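Local coordinates for protein pseudoperoxidase (Leishmania major, PDB 5VIA) that binds heme b, with its iron held by a protein ligand on each face, in a peroxidase-family fold, at residues 37-42 against 58-63; 31-36 against 67-72. All coordinates share one frame; numbering follows the deposited sequence.

Overall arrangement
Contact 1 (37-42 with 58-63) and contact 2 (31-36 with 67-72) use successive parts of helix 33-49, and both reach the heme. The first is centred about 5 Å from the centre of the chain, and all its touching residues are buried; the second is centred about 13 Å out and mostly buried, with Asp68 exposed. Their chemistry differs accordingly. At the iron, the loop that supplies the cysteine ligand is held to the helix by arginine hydrogen bonds and packing on an aromatic ring. Farther out, two helices meet through aliphatic groups, while a threonine holds a heme propionate. Val69 of contact 2 also packs on Ser37 and Thr40 of the helix portion used by contact 1.

Contact 1 of 2, residues 37-42 against 58-63; sequences SIRTAF and ESCAVV. With HEM (protoporphyrin IX containing Fe), chain B.
Cys60 SG sits between the heme iron, 2.5 Å away, and two helix side chains, Arg39 and Phe42. The sulfur is an axial ligand, and His159 NE2 binds the same iron. Cys60 chi1 of 63° sets SG between its backbone N and carbonyl carbon, from where it reaches the metal. Arg39 runs its aliphatic part alongside the sulfur, with Arg39 CD 3.4 Å from Cys60 SG. Beyond that point the chain bends at chi3 (80°), and the guanidinium turns to the loop backbone. Arg39 NH1 donates to Cys60 O at 2.7 Å, lying nearly on the line of that carbonyl, and to Val62 O at 3.2 Å, tilted out of that carbonyl's plane; both bonds are bent at the hydrogen. The two N-H bonds of NH1 can serve two carbonyls of an irregular loop while NH2 goes to Arg64 O, so a planar, multiply donating guanidinium suits the place.

In heme peroxidases of this family, a distal helix carries an arginine above the heme; Arg39 on helix 33-49 is consistent with that position, but here the sixth coordination site is taken by cysteine. Phe42 lies beside the same sulfur, which meets the edge of its ring 4.9 Å from the centroid, a sulfur-aromatic contact. One ring face covers the heme methyl CMC, while Phe42 CE2 packs against Ala61 CB at 3.8 Å; alanine is small enough to fit closely there. Farther out, Ser59 OG accepts from Ala61 N at 3.1 Å in an ST turn that shapes the backbone around Cys60.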
ATOM      1  N   SER A  37      -7.535   1.364  -2.436  1.00 27.18           N
ATOM      2  CA  SER A  37      -7.956   0.906  -1.118  1.00 26.79           C
ATOM      3  C   SER A  37      -6.818   0.162  -0.422  1.00 27.45           C
ATOM      4  O   SER A  37      -6.689   0.225   0.801  1.00 28.44           O
ATOM      5  CB  SER A  37      -9.196   0.020  -1.215  1.00 27.96           C
ATOM      6  OG  SER A  37     -10.254   0.698  -1.887  1.00 29.98           O
ATOM      7  N   ILE A  38      -5.988  -0.529  -1.197  1.00 26.46           N
ATOM      8  CA  ILE A  38      -4.829  -1.216  -0.639  1.00 26.44           C
ATOM      9  C   ILE A  38      -3.826  -0.177  -0.162  1.00 26.46           C
ATOM     10  O   ILE A  38      -3.310  -0.279   0.952  1.00 24.98           O
ATOM     11  CB  ILE A  38      -4.150  -2.143  -1.664  1.00 24.93           C
ATOM     12  CG1 ILE A  38      -5.081  -3.299  -2.025  1.00 26.00           C
ATOM     13  CG2 ILE A  38      -2.800  -2.665  -1.122  1.00 24.65           C
ATOM     14  CD1 ILE A  38      -4.560  -4.146  -3.166  1.00 25.25           C
ATOM     15  N   ARG A  39      -3.568   0.835  -0.995  1.00 25.92           N
ATOM     16  CA  ARG A  39      -2.669   1.906  -0.594  1.00 26.51           C
ATOM     17  C   ARG A  39      -3.143   2.546   0.716  1.00 27.75           C
ATOM     18  O   ARG A  39      -2.338   2.860   1.583  1.00 27.24           O
ATOM     19  CB  ARG A  39      -2.548   2.988  -1.670  1.00 27.32           C
ATOM     20  CG  ARG A  39      -1.767   4.190  -1.132  1.00 30.79           C
ATOM     21  CD  ARG A  39      -1.247   5.127  -2.210  1.00 31.77           C
ATOM     22  NE  ARG A  39      -2.265   6.018  -2.696  1.00 36.19           N
ATOM     23  CZ  ARG A  39      -2.522   7.221  -2.196  1.00 34.75           C
ATOM     24  NH1 ARG A  39      -1.836   7.685  -1.164  1.00 33.96           N
ATOM     25  NH2 ARG A  39      -3.478   7.948  -2.736  1.00 30.56           N
ATOM     26  N   THR A  40      -4.456   2.717   0.838  1.00 27.11           N
ATOM     27  CA  THR A  40      -5.056   3.295   2.033  1.00 27.16           C
ATOM     28  C   THR A  40      -4.696   2.545   3.324  1.00 27.98           C
ATOM     29  O   THR A  40      -4.585   3.157   4.381  1.00 28.39           O
ATOM     30  CB  THR A  40      -6.568   3.376   1.865  1.00 31.80           C
ATOM     31  OG1 THR A  40      -6.857   4.167   0.704  1.00 31.75           O
ATOM     32  CG2 THR A  40      -7.197   4.045   3.053  1.00 34.86           C
ATOM     33  N   ALA A  41      -4.509   1.230   3.249  1.00 26.99           N
ATOM     34  CA  ALA A  41      -4.131   0.489   4.452  1.00 27.18           C
ATOM     35  C   ALA A  41      -2.756   0.944   4.911  1.00 27.46           C
ATOM     36  O   ALA A  41      -2.494   1.031   6.117  1.00 25.97           O
ATOM     37  CB  ALA A  41      -4.144  -0.995   4.204  1.00 26.88           C
ATOM     38  N   PHE A  42      -1.876   1.207   3.945  1.00 22.88           N
ATOM     39  CA  PHE A  42      -0.549   1.735   4.240  1.00 23.48           C
ATOM     40  C   PHE A  42      -0.588   3.187   4.710  1.00 24.41           C
ATOM     41  O   PHE A  42       0.083   3.546   5.691  1.00 23.23           O
ATOM     42  CB  PHE A  42       0.412   1.574   3.038  1.00 22.66           C
ATOM     43  CG  PHE A  42       1.713   2.324   3.201  1.00 23.79           C
ATOM     44  CD1 PHE A  42       2.548   2.075   4.292  1.00 22.09           C
ATOM     45  CD2 PHE A  42       2.104   3.274   2.270  1.00 24.88           C
ATOM     46  CE1 PHE A  42       3.747   2.768   4.446  1.00 23.02           C
ATOM     47  CE2 PHE A  42       3.291   3.970   2.416  1.00 26.96           C
ATOM     48  CZ  PHE A  42       4.116   3.720   3.510  1.00 27.04           C
ATOM     49  N   GLU A  58       9.119  10.345  -0.468  1.00 28.80           N
ATOM     50  CA  GLU A  58       9.256   9.548   0.762  1.00 27.24           C
ATOM     51  C   GLU A  58       8.487   8.225   0.689  1.00 27.53           C
ATOM     52  O   GLU A  58       9.079   7.155   0.802  1.00 28.20           O
ATOM     53  CB  GLU A  58       8.814  10.350   1.990  1.00 27.21           C
ATOM     54  CG  GLU A  58       9.062   9.627   3.327  1.00 27.36           C
ATOM     55  CD  GLU A  58       8.685  10.487   4.523  1.00 26.85           C
ATOM     56  OE1 GLU A  58       7.470  10.661   4.761  1.00 27.67           O
ATOM     57  OE2 GLU A  58       9.596  10.999   5.215  1.00 27.45           O
ATOM     58  N   SER A  59       7.168   8.309   0.511  1.00 25.72           N
ATOM     59  CA  SER A  59       6.327   7.136   0.311  1.00 24.17           C
ATOM     60  C   SER A  59       4.979   7.599  -0.180  1.00 22.87           C
ATOM     61  O   SER A  59       4.735   8.806  -0.266  1.00 25.80           O
ATOM     62  CB  SER A  59       6.135   6.366   1.623  1.00 22.36           C
ATOM     63  OG  SER A  59       5.176   7.020   2.431  1.00 22.89           O
ATOM     64  N   CYS A  60       4.090   6.662  -0.490  1.00 27.59           N
ATOM     65  CA  CYS A  60       2.754   7.044  -0.931  1.00 27.37           C
ATOM     66  C   CYS A  60       1.778   7.224   0.233  1.00 27.40           C
ATOM     67  O   CYS A  60       0.562   7.269   0.026  1.00 25.76           O
ATOM     68  CB  CYS A  60       2.196   6.036  -1.937  1.00 26.93           C
ATOM     69  SG  CYS A  60       1.975   4.392  -1.232  1.00 25.50           S
ATOM     70  N   ALA A  61       2.307   7.374   1.448  1.00 26.38           N
ATOM     71  CA  ALA A  61       1.464   7.653   2.604  1.00 26.56           C
ATOM     72  C   ALA A  61       0.977   9.095   2.610  1.00 28.88           C
ATOM     73  O   ALA A  61       0.913   9.731   3.665  1.00 28.71           O
ATOM     74  CB  ALA A  61       2.232   7.343   3.918  1.00 26.09           C
ATOM     75  N   VAL A  62       0.643   9.627   1.439  1.00 29.65           N
ATOM     76  CA  VAL A  62       0.100  10.974   1.374  1.00 29.37           C
ATOM     77  C   VAL A  62      -1.413  10.888   1.496  1.00 27.62           C
ATOM     78  O   VAL A  62      -2.004   9.848   1.220  1.00 30.28           O
ATOM     79  CB  VAL A  62       0.525  11.737   0.080  1.00 34.39           C
ATOM     80  CG1 VAL A  62       2.049  11.825  -0.029  1.00 32.53           C
ATOM     81  CG2 VAL A  62      -0.071  11.099  -1.167  1.00 32.45           C
ATOM     82  N   VAL A  63      -2.039  11.977   1.913  1.00 35.30           N
ATOM     83  CA  VAL A  63      -3.473  11.977   2.154  1.00 35.94           C
ATOM     84  C   VAL A  63      -4.235  12.250   0.857  1.00 36.83           C
ATOM     85  O   VAL A  63      -5.468  12.127   0.800  1.00 36.96           O
ATOM     86  CB  VAL A  63      -3.842  13.033   3.202  1.00 37.96           C
ATOM     87  CG1 VAL A  63      -3.745  14.430   2.614  1.00 40.82           C
ATOM     88  CG2 VAL A  63      -5.228  12.792   3.724  1.00 41.54           C
TER
HETATM   89  CHA HEM B 500       1.313   3.796  -5.253  1.00 25.64           C
HETATM   90  CHB HEM B 500       5.775   4.993  -3.700  1.00 20.37           C
HETATM   91  CHC HEM B 500       5.074   2.037   0.088  1.00 21.94           C
HETATM   92  CHD HEM B 500       0.956   0.311  -1.872  1.00 23.87           C
HETATM   93  C1A HEM B 500       2.531   4.411  -5.100  1.00 23.55           C
HETATM   94  C2A HEM B 500       2.986   5.529  -5.895  1.00 21.81           C
HETATM   95  C3A HEM B 500       4.202   5.870  -5.477  1.00 19.68           C
HETATM   96  C4A HEM B 500       4.580   4.968  -4.392  1.00 19.96           C
HETATM   97  CMA HEM B 500       5.070   7.011  -6.039  1.00 26.69           C
HETATM   98  CAA HEM B 500       2.164   6.231  -6.998  1.00 22.76           C
HETATM   99  CBA HEM B 500       1.150   7.085  -6.212  1.00 17.79           C
HETATM  100  CGA HEM B 500       0.215   7.868  -7.106  1.00 26.20           C
HETATM  101  O1A HEM B 500       0.707   8.726  -7.881  1.00 27.38           O
HETATM  102  O2A HEM B 500      -1.027   7.659  -7.017  1.00 25.36           O
HETATM  103  C1B HEM B 500       5.992   4.322  -2.513  1.00 24.43           C
HETATM  104  C2B HEM B 500       7.172   4.377  -1.682  1.00 20.83           C
HETATM  105  C3B HEM B 500       6.989   3.583  -0.616  1.00 26.03           C
HETATM  106  C4B HEM B 500       5.680   2.948  -0.759  1.00 26.16           C
HETATM  107  CMB HEM B 500       8.405   5.246  -1.972  1.00 19.27           C
HETATM  108  CAB HEM B 500       8.046   3.392   0.501  1.00 27.17           C
HETATM  109  CBB HEM B 500       7.707   3.072   1.755  1.00 22.93           C
HETATM  110  C1C HEM B 500       3.916   1.304  -0.103  1.00 20.65           C
HETATM  111  C2C HEM B 500       3.384   0.258   0.780  1.00 20.54           C
HETATM  112  C3C HEM B 500       2.234  -0.211   0.223  1.00 19.91           C
HETATM  113  C4C HEM B 500       2.017   0.520  -1.017  1.00 21.01           C
HETATM  114  CMC HEM B 500       4.058  -0.174   2.113  1.00 19.51           C
HETATM  115  CAC HEM B 500       1.212  -1.280   0.675  1.00 21.12           C
HETATM  116  CBC HEM B 500       1.250  -1.873   1.877  1.00 45.69           C
HETATM  117  C1D HEM B 500       0.667   1.071  -2.979  1.00 20.90           C
HETATM  118  C2D HEM B 500      -0.460   0.862  -3.864  1.00 20.79           C
HETATM  119  C3D HEM B 500      -0.348   1.949  -4.924  1.00 21.50           C
HETATM  120  C4D HEM B 500       0.837   2.704  -4.570  1.00 21.37           C
HETATM  121  CMD HEM B 500      -1.548  -0.229  -3.758  1.00 22.63           C
HETATM  122  CAD HEM B 500      -1.320   2.201  -6.107  1.00 19.04           C
HETATM  123  CBD HEM B 500      -2.402   3.129  -5.539  1.00 21.88           C
HETATM  124  CGD HEM B 500      -3.419   3.510  -6.588  1.00 27.99           C
HETATM  125  O1D HEM B 500      -4.251   4.427  -6.319  1.00 26.21           O
HETATM  126  O2D HEM B 500      -3.388   2.899  -7.686  1.00 21.51           O
HETATM  127  NA  HEM B 500       3.533   4.084  -4.192  1.00 21.47           N
HETATM  128  NB  HEM B 500       5.109   3.438  -1.931  1.00 21.70           N
HETATM  129  NC  HEM B 500       3.050   1.432  -1.194  1.00 22.92           N
HETATM  130  ND  HEM B 500       1.417   2.154  -3.432  1.00 21.48           N
HETATM  131 FE   HEM B 500       3.268   2.840  -2.675  1.00 28.24          FE

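Contact 2 of 2, residues 31-36 against 67-72; sequences PDLAAT and DDVAGI. With HEM (protoporphyrin IX containing Fe), chain B.
Leu33 projects from the first turn of its helix across the start of helix 67-79, where both its methyls rest on Asp68 CB and CD1 goes on to Ile72. Leu33 CD2 lies 3.6 Å from Asp68 CB, and the two side chains cross at about a right angle. The aspartate's methylene faces the leucine while its carboxylate turns to Arg30: Asp68 OD2 forms a salt bridge with Arg30, which Asp32 OD2 also engages, and the shared cation would offset the nearness of two like charges. Leu33 CD1 meets Ile72 CD1 at 3.8 Å, with the side chains at a slant to one another. Branched aliphatic residues suit this buried seam because their methyls can fill it from several directions.

Thr36, one turn after Leu33, divides its branches between two partners. Chi1 of -41° places Thr36 CG2 roughly opposite the backbone N, where it packs on Val69 CG2 at 3.5 Å, while Thr36 OG1 donates to HEM O1D at 2.7 Å. A threonine therefore supplies both a methyl for the helix interface and a hydroxyl for the propionate, whose heme is bound as well by His165, Ser169 and Glu163. Here helix 33-49 is flanked by helix 67-79, with helix 16-29 touching Ala34 and Ile72 through Phe27 and helix 85-99 reaching Pro31 and Ala34 through Tyr99.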
ATOM      1  N   PRO A  31     -12.892  -0.421 -10.831  1.00 40.31           N
ATOM      2  CA  PRO A  31     -11.763  -1.349 -10.687  1.00 38.11           C
ATOM      3  C   PRO A  31     -10.497  -0.666 -10.209  1.00 34.48           C
ATOM      4  O   PRO A  31      -9.644  -1.330  -9.633  1.00 33.70           O
ATOM      5  CB  PRO A  31     -11.551  -1.870 -12.112  1.00 38.55           C
ATOM      6  CG  PRO A  31     -12.834  -1.647 -12.810  1.00 39.81           C
ATOM      7  CD  PRO A  31     -13.412  -0.399 -12.212  1.00 40.53           C
ATOM      8  N   ASP A  32     -10.375   0.635 -10.458  1.00 39.89           N
ATOM      9  CA  ASP A  32      -9.176   1.378 -10.093  1.00 37.76           C
ATOM     10  C   ASP A  32      -9.061   1.591  -8.591  1.00 37.33           C
ATOM     11  O   ASP A  32      -7.966   1.813  -8.072  1.00 37.53           O
ATOM     12  CB  ASP A  32      -9.146   2.734 -10.808  1.00 40.69           C
ATOM     13  CG  ASP A  32     -10.365   3.594 -10.506  1.00 46.70           C
ATOM     14  OD1 ASP A  32     -11.490   3.248 -10.950  1.00 49.51           O
ATOM     15  OD2 ASP A  32     -10.193   4.644  -9.845  1.00 48.50           O
ATOM     16  N   LEU A  33     -10.197   1.535  -7.898  1.00 33.88           N
ATOM     17  CA  LEU A  33     -10.231   1.821  -6.461  1.00 33.81           C
ATOM     18  C   LEU A  33      -9.796   0.644  -5.598  1.00 32.79           C
ATOM     19  O   LEU A  33      -9.626   0.783  -4.381  1.00 32.66           O
ATOM     20  CB  LEU A  33     -11.625   2.300  -6.050  1.00 34.65           C
ATOM     21  CG  LEU A  33     -12.045   3.612  -6.716  1.00 37.84           C
ATOM     22  CD1 LEU A  33     -13.363   4.117  -6.158  1.00 39.82           C
ATOM     23  CD2 LEU A  33     -10.947   4.652  -6.530  1.00 38.81           C
ATOM     24  N   ALA A  34      -9.614  -0.520  -6.209  1.00 30.61           N
ATOM     25  CA  ALA A  34      -9.117  -1.663  -5.447  1.00 30.31           C
ATOM     26  C   ALA A  34      -7.696  -1.405  -5.000  1.00 31.29           C
ATOM     27  O   ALA A  34      -7.358  -1.561  -3.809  1.00 29.03           O
ATOM     28  CB  ALA A  34      -9.194  -2.929  -6.267  1.00 29.95           C
ATOM     29  N   ALA A  35      -6.838  -1.016  -5.939  1.00 26.94           N
ATOM     30  CA  ALA A  35      -5.463  -0.730  -5.545  1.00 27.56           C
ATOM     31  C   ALA A  35      -5.369   0.499  -4.627  1.00 26.31           C
ATOM     32  O   ALA A  35      -4.553   0.532  -3.695  1.00 26.28           O
ATOM     33  CB  ALA A  35      -4.567  -0.589  -6.759  1.00 27.73           C
ATOM     34  N   THR A  36      -6.191   1.514  -4.872  1.00 26.55           N
ATOM     35  CA  THR A  36      -6.168   2.683  -3.994  1.00 26.32           C
ATOM     36  C   THR A  36      -6.595   2.301  -2.559  1.00 29.07           C
ATOM     37  O   THR A  36      -6.059   2.838  -1.574  1.00 27.22           O
ATOM     38  CB  THR A  36      -7.037   3.827  -4.526  1.00 28.36           C
ATOM     39  OG1 THR A  36      -6.864   3.949  -5.949  1.00 28.57           O
ATOM     40  CG2 THR A  36      -6.626   5.136  -3.846  1.00 29.22           C
ATOM     41  N   ASP A  67     -10.269  10.503  -2.130  1.00 37.78           N
ATOM     42  CA  ASP A  67     -11.680  10.906  -2.083  1.00 43.29           C
ATOM     43  C   ASP A  67     -12.626   9.787  -2.514  1.00 42.27           C
ATOM     44  O   ASP A  67     -13.667   9.562  -1.884  1.00 42.74           O
ATOM     45  CB  ASP A  67     -11.940  12.140  -2.962  1.00 46.00           C
ATOM     46  CG  ASP A  67     -11.573  13.451  -2.278  1.00 50.55           C
ATOM     47  OD1 ASP A  67     -11.301  13.445  -1.060  1.00 50.11           O
ATOM     48  OD2 ASP A  67     -11.579  14.505  -2.965  1.00 54.92           O
ATOM     49  N   ASP A  68     -12.277   9.107  -3.604  1.00 42.41           N
ATOM     50  CA  ASP A  68     -13.141   8.068  -4.150  1.00 42.06           C
ATOM     51  C   ASP A  68     -13.146   6.856  -3.208  1.00 40.93           C
ATOM     52  O   ASP A  68     -14.198   6.257  -2.965  1.00 41.01           O
ATOM     53  CB  ASP A  68     -12.717   7.689  -5.577  1.00 44.00           C
ATOM     54  CG  ASP A  68     -13.080   8.754  -6.608  1.00 48.18           C
ATOM     55  OD1 ASP A  68     -13.998   9.560  -6.354  1.00 50.21           O
ATOM     56  OD2 ASP A  68     -12.455   8.785  -7.691  1.00 48.84           O
ATOM     57  N   VAL A  69     -11.981   6.516  -2.658  1.00 37.10           N
ATOM     58  CA  VAL A  69     -11.904   5.473  -1.630  1.00 37.85           C
ATOM     59  C   VAL A  69     -12.745   5.827  -0.412  1.00 38.79           C
ATOM     60  O   VAL A  69     -13.449   4.975   0.122  1.00 38.37           O
ATOM     61  CB  VAL A  69     -10.453   5.214  -1.178  1.00 37.96           C
ATOM     62  CG1 VAL A  69     -10.414   4.365   0.101  1.00 38.25           C
ATOM     63  CG2 VAL A  69      -9.712   4.513  -2.276  1.00 36.63           C
ATOM     64  N   ALA A  70     -12.683   7.088   0.018  1.00 41.29           N
ATOM     65  CA  ALA A  70     -13.483   7.533   1.151  1.00 41.47           C
ATOM     66  C   ALA A  70     -14.959   7.387   0.819  1.00 43.63           C
ATOM     67  O   ALA A  70     -15.773   7.120   1.702  1.00 45.61           O
ATOM     68  CB  ALA A  70     -13.155   8.962   1.515  1.00 43.18           C
ATOM     69  N   GLY A  71     -15.296   7.572  -0.456  1.00 41.46           N
ATOM     70  CA  GLY A  71     -16.635   7.293  -0.950  1.00 42.37           C
ATOM     71  C   GLY A  71     -17.070   5.861  -0.659  1.00 41.72           C
ATOM     72  O   GLY A  71     -18.155   5.639  -0.121  1.00 44.35           O
ATOM     73  N   ILE A  72     -16.233   4.888  -1.009  1.00 39.94           N
ATOM     74  CA  ILE A  72     -16.548   3.482  -0.747  1.00 41.87           C
ATOM     75  C   ILE A  72     -16.609   3.171   0.760  1.00 40.98           C
ATOM     76  O   ILE A  72     -17.495   2.448   1.223  1.00 42.08           O
ATOM     77  CB  ILE A  72     -15.546   2.539  -1.469  1.00 41.42           C
ATOM     78  CG1 ILE A  72     -15.701   2.669  -2.994  1.00 42.29           C
ATOM     79  CG2 ILE A  72     -15.740   1.079  -1.036  1.00 38.76           C
ATOM     80  CD1 ILE A  72     -14.937   1.616  -3.794  1.00 42.87           C
TER
HETATM   81  CHA HEM B 500       1.313   3.796  -5.253  1.00 25.64           C
HETATM   82  CHB HEM B 500       5.775   4.993  -3.700  1.00 20.37           C
HETATM   83  CHC HEM B 500       5.074   2.037   0.088  1.00 21.94           C
HETATM   84  CHD HEM B 500       0.956   0.311  -1.872  1.00 23.87           C
HETATM   85  C1A HEM B 500       2.531   4.411  -5.100  1.00 23.55           C
HETATM   86  C2A HEM B 500       2.986   5.529  -5.895  1.00 21.81           C
HETATM   87  C3A HEM B 500       4.202   5.870  -5.477  1.00 19.68           C
HETATM   88  C4A HEM B 500       4.580   4.968  -4.392  1.00 19.96           C
HETATM   89  CMA HEM B 500       5.070   7.011  -6.039  1.00 26.69           C
HETATM   90  CAA HEM B 500       2.164   6.231  -6.998  1.00 22.76           C
HETATM   91  CBA HEM B 500       1.150   7.085  -6.212  1.00 17.79           C
HETATM   92  CGA HEM B 500       0.215   7.868  -7.106  1.00 26.20           C
HETATM   93  O1A HEM B 500       0.707   8.726  -7.881  1.00 27.38           O
HETATM   94  O2A HEM B 500      -1.027   7.659  -7.017  1.00 25.36           O
HETATM   95  C1B HEM B 500       5.992   4.322  -2.513  1.00 24.43           C
HETATM   96  C2B HEM B 500       7.172   4.377  -1.682  1.00 20.83           C
HETATM   97  C3B HEM B 500       6.989   3.583  -0.616  1.00 26.03           C
HETATM   98  C4B HEM B 500       5.680   2.948  -0.759  1.00 26.16           C
HETATM   99  CMB HEM B 500       8.405   5.246  -1.972  1.00 19.27           C
HETATM  100  CAB HEM B 500       8.046   3.392   0.501  1.00 27.17           C
HETATM  101  CBB HEM B 500       7.707   3.072   1.755  1.00 22.93           C
HETATM  102  C1C HEM B 500       3.916   1.304  -0.103  1.00 20.65           C
HETATM  103  C2C HEM B 500       3.384   0.258   0.780  1.00 20.54           C
HETATM  104  C3C HEM B 500       2.234  -0.211   0.223  1.00 19.91           C
HETATM  105  C4C HEM B 500       2.017   0.520  -1.017  1.00 21.01           C
HETATM  106  CMC HEM B 500       4.058  -0.174   2.113  1.00 19.51           C
HETATM  107  CAC HEM B 500       1.212  -1.280   0.675  1.00 21.12           C
HETATM  108  CBC HEM B 500       1.250  -1.873   1.877  1.00 45.69           C
HETATM  109  C1D HEM B 500       0.667   1.071  -2.979  1.00 20.90           C
HETATM  110  C2D HEM B 500      -0.460   0.862  -3.864  1.00 20.79           C
HETATM  111  C3D HEM B 500      -0.348   1.949  -4.924  1.00 21.50           C
HETATM  112  C4D HEM B 500       0.837   2.704  -4.570  1.00 21.37           C
HETATM  113  CMD HEM B 500      -1.548  -0.229  -3.758  1.00 22.63           C
HETATM  114  CAD HEM B 500      -1.320   2.201  -6.107  1.00 19.04           C
HETATM  115  CBD HEM B 500      -2.402   3.129  -5.539  1.00 21.88           C
HETATM  116  CGD HEM B 500      -3.419   3.510  -6.588  1.00 27.99           C
HETATM  117  O1D HEM B 500      -4.251   4.427  -6.319  1.00 26.21           O
HETATM  118  O2D HEM B 500      -3.388   2.899  -7.686  1.00 21.51           O
HETATM  119  NA  HEM B 500       3.533   4.084  -4.192  1.00 21.47           N
HETATM  120  NB  HEM B 500       5.109   3.438  -1.931  1.00 21.70           N
HETATM  121  NC  HEM B 500       3.050   1.432  -1.194  1.00 22.92           N
HETATM  122  ND  HEM B 500       1.417   2.154  -3.432  1.00 21.48           N
HETATM  123 FE   HEM B 500       3.268   2.840  -2.675  1.00 28.24          FE